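Local coordinates for NmrA family protein (Shigella flexneri 2a, PDB 3QVO), which is of unknown function but, as a Rossmann-fold member of the NmrA family, probably binds NAD(P) or its reduced form, at residues M23-I28 / Q87-V92. Sequence-based numbering, arbitrary orientation.
With MNB (5-mercapto-2-nitro-benzoic acid), chain B.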
# COMPACT_ATOMS: atom_id res chain seq x y z
N MSE A 23 5.40 21.09 -0.62
CA MSE A 23 5.07 19.96 -1.44
C MSE A 23 5.01 18.75 -0.51
O MSE A 23 5.76 18.68 0.48
CB MSE A 23 6.15 19.72 -2.51
CG MSE A 23 5.54 19.12 -3.79
SE MSE A 23 4.85 20.55 -4.88
CE MSE A 23 6.55 21.46 -5.10
N LYS A 24 4.12 17.82 -0.83
CA LYS A 24 3.97 16.61 -0.12
C LYS A 24 4.59 15.53 -1.00
O LYS A 24 4.12 15.33 -2.14
CB LYS A 24 2.49 16.36 0.08
CG LYS A 24 2.19 15.08 0.84
CD LYS A 24 0.67 14.87 1.03
CE LYS A 24 0.12 15.65 2.24
NZ LYS A 24 -1.41 15.63 2.31
N ASN A 25 5.64 14.85 -0.50
CA ASN A 25 6.42 13.89 -1.27
C ASN A 25 5.97 12.48 -0.96
O ASN A 25 6.17 12.01 0.15
CB ASN A 25 7.90 14.06 -0.95
CG ASN A 25 8.50 15.35 -1.54
OD1 ASN A 25 7.92 15.95 -2.40
ND2 ASN A 25 9.70 15.73 -1.11
N VAL A 26 5.36 11.81 -1.93
CA VAL A 26 4.83 10.49 -1.75
C VAL A 26 5.65 9.50 -2.57
O VAL A 26 5.88 9.74 -3.76
CB VAL A 26 3.38 10.44 -2.19
CG1 VAL A 26 2.87 9.05 -2.10
CG2 VAL A 26 2.55 11.36 -1.35
N LEU A 27 6.15 8.43 -1.92
CA LEU A 27 6.89 7.38 -2.61
C LEU A 27 6.00 6.16 -2.76
O LEU A 27 5.49 5.66 -1.77
CB LEU A 27 8.14 7.02 -1.83
CG LEU A 27 8.99 5.86 -2.32
CD1 LEU A 27 9.54 6.08 -3.73
CD2 LEU A 27 10.04 5.58 -1.27
N ILE A 28 5.80 5.72 -4.00
CA ILE A 28 4.96 4.59 -4.29
C ILE A 28 5.89 3.44 -4.64
O ILE A 28 6.55 3.46 -5.70
CB ILE A 28 3.97 4.92 -5.43
CG1 ILE A 28 3.07 6.09 -4.98
CG2 ILE A 28 3.13 3.70 -5.79
CD1 ILE A 28 2.04 6.52 -5.94
N GLN A 87 15.01 9.33 0.13
CA GLN A 87 15.47 10.63 0.65
C GLN A 87 14.47 11.76 0.43
O GLN A 87 14.00 11.93 -0.68
CB GLN A 87 16.80 11.04 0.00
CG GLN A 87 17.44 12.30 0.66
CD GLN A 87 18.96 12.39 0.40
OE1 GLN A 87 19.50 11.78 -0.55
NE2 GLN A 87 19.67 13.14 1.25
N GLY A 88 14.12 12.51 1.49
CA GLY A 88 13.24 13.65 1.33
C GLY A 88 11.74 13.35 1.26
O GLY A 88 10.96 14.27 1.05
N GLN A 89 11.33 12.09 1.43
CA GLN A 89 9.93 11.70 1.29
C GLN A 89 9.14 11.95 2.56
O GLN A 89 9.67 11.91 3.64
CB GLN A 89 9.78 10.23 0.92
CG GLN A 89 10.49 9.80 -0.36
CD GLN A 89 9.91 10.40 -1.62
OE1 GLN A 89 8.84 11.01 -1.58
NE2 GLN A 89 10.56 10.16 -2.76
N ASP A 90 7.85 12.16 2.42
CA ASP A 90 6.97 12.37 3.57
C ASP A 90 6.10 11.15 3.83
O ASP A 90 5.76 10.90 4.96
CB ASP A 90 6.11 13.60 3.31
CG ASP A 90 6.95 14.82 3.08
OD1 ASP A 90 7.79 15.08 3.97
OD2 ASP A 90 6.88 15.48 2.00
N ILE A 91 5.69 10.43 2.80
CA ILE A 91 4.70 9.38 2.95
C ILE A 91 5.08 8.28 2.00
O ILE A 91 5.36 8.54 0.84
CB ILE A 91 3.29 9.84 2.60
CG1 ILE A 91 2.76 10.85 3.61
CG2 ILE A 91 2.33 8.69 2.61
CD1 ILE A 91 1.50 11.59 3.12
N VAL A 92 5.14 7.06 2.53
CA VAL A 92 5.46 5.87 1.75
C VAL A 92 4.22 5.05 1.63
O VAL A 92 3.52 4.81 2.62
CB VAL A 92 6.56 5.02 2.44
CG1 VAL A 92 6.82 3.72 1.66
CG2 VAL A 92 7.84 5.83 2.56
C6 MNB B . 20.15 9.91 3.84
C1 MNB B . 21.46 9.76 4.24
C2 MNB B . 22.02 8.48 4.40
C3 MNB B . 21.25 7.32 4.15
C4 MNB B . 19.93 7.49 3.75
C5 MNB B . 19.40 8.78 3.60
S5 MNB B . 17.73 9.03 3.02
C10 MNB B . 22.22 11.08 4.48
O12 MNB B . 21.94 11.74 5.56
O11 MNB B . 23.00 11.39 3.54
N7 MNB B . 23.31 8.33 4.78
O9 MNB B . 23.91 7.02 4.82
O8 MNB B . 24.09 9.40 5.09
O HOH W 1 8.39 17.64 1.98
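The carbonyl oxygen N25 O is gripped by two successive backbone amides: D90 N at 2.8 Å, tilted 15° from the carbonyl plane, and I91 N at 3.1 Å, almost in line with the C=O bond. D90 also returns a bond: with CG beside its own backbone N (chi1 -59°), its carboxylate reaches back so that OD2 takes N25 N at 2.9 Å on its anti lone pair. A water bridges D90 OD2 and M23 O. The N25 side chain points toward the 87-92 segment, and its ND2 gives a straight 2.9 Å bond to G88 O, which lies in the amide plane of N25 while the nitrogen sits above the G88 carbonyl plane. Q89, bent at chi2, sets its amide against L27, CD 3.8 Å from L27 CB; its NE2 is held by A85 O and T52 OG1. The I91 N bond opens the parallel pairing, and L27 N to I91 O at 2.9 Å continues it, with V26 beside I91 on one face and L27 beside V92 on the other, where M86 of helix 79-86 touches both. N25 and D90 thus fasten the entrance of strand 91-95 beside strand 24-29, the parallel neighbours at the centre of a Rossmann-fold sheet.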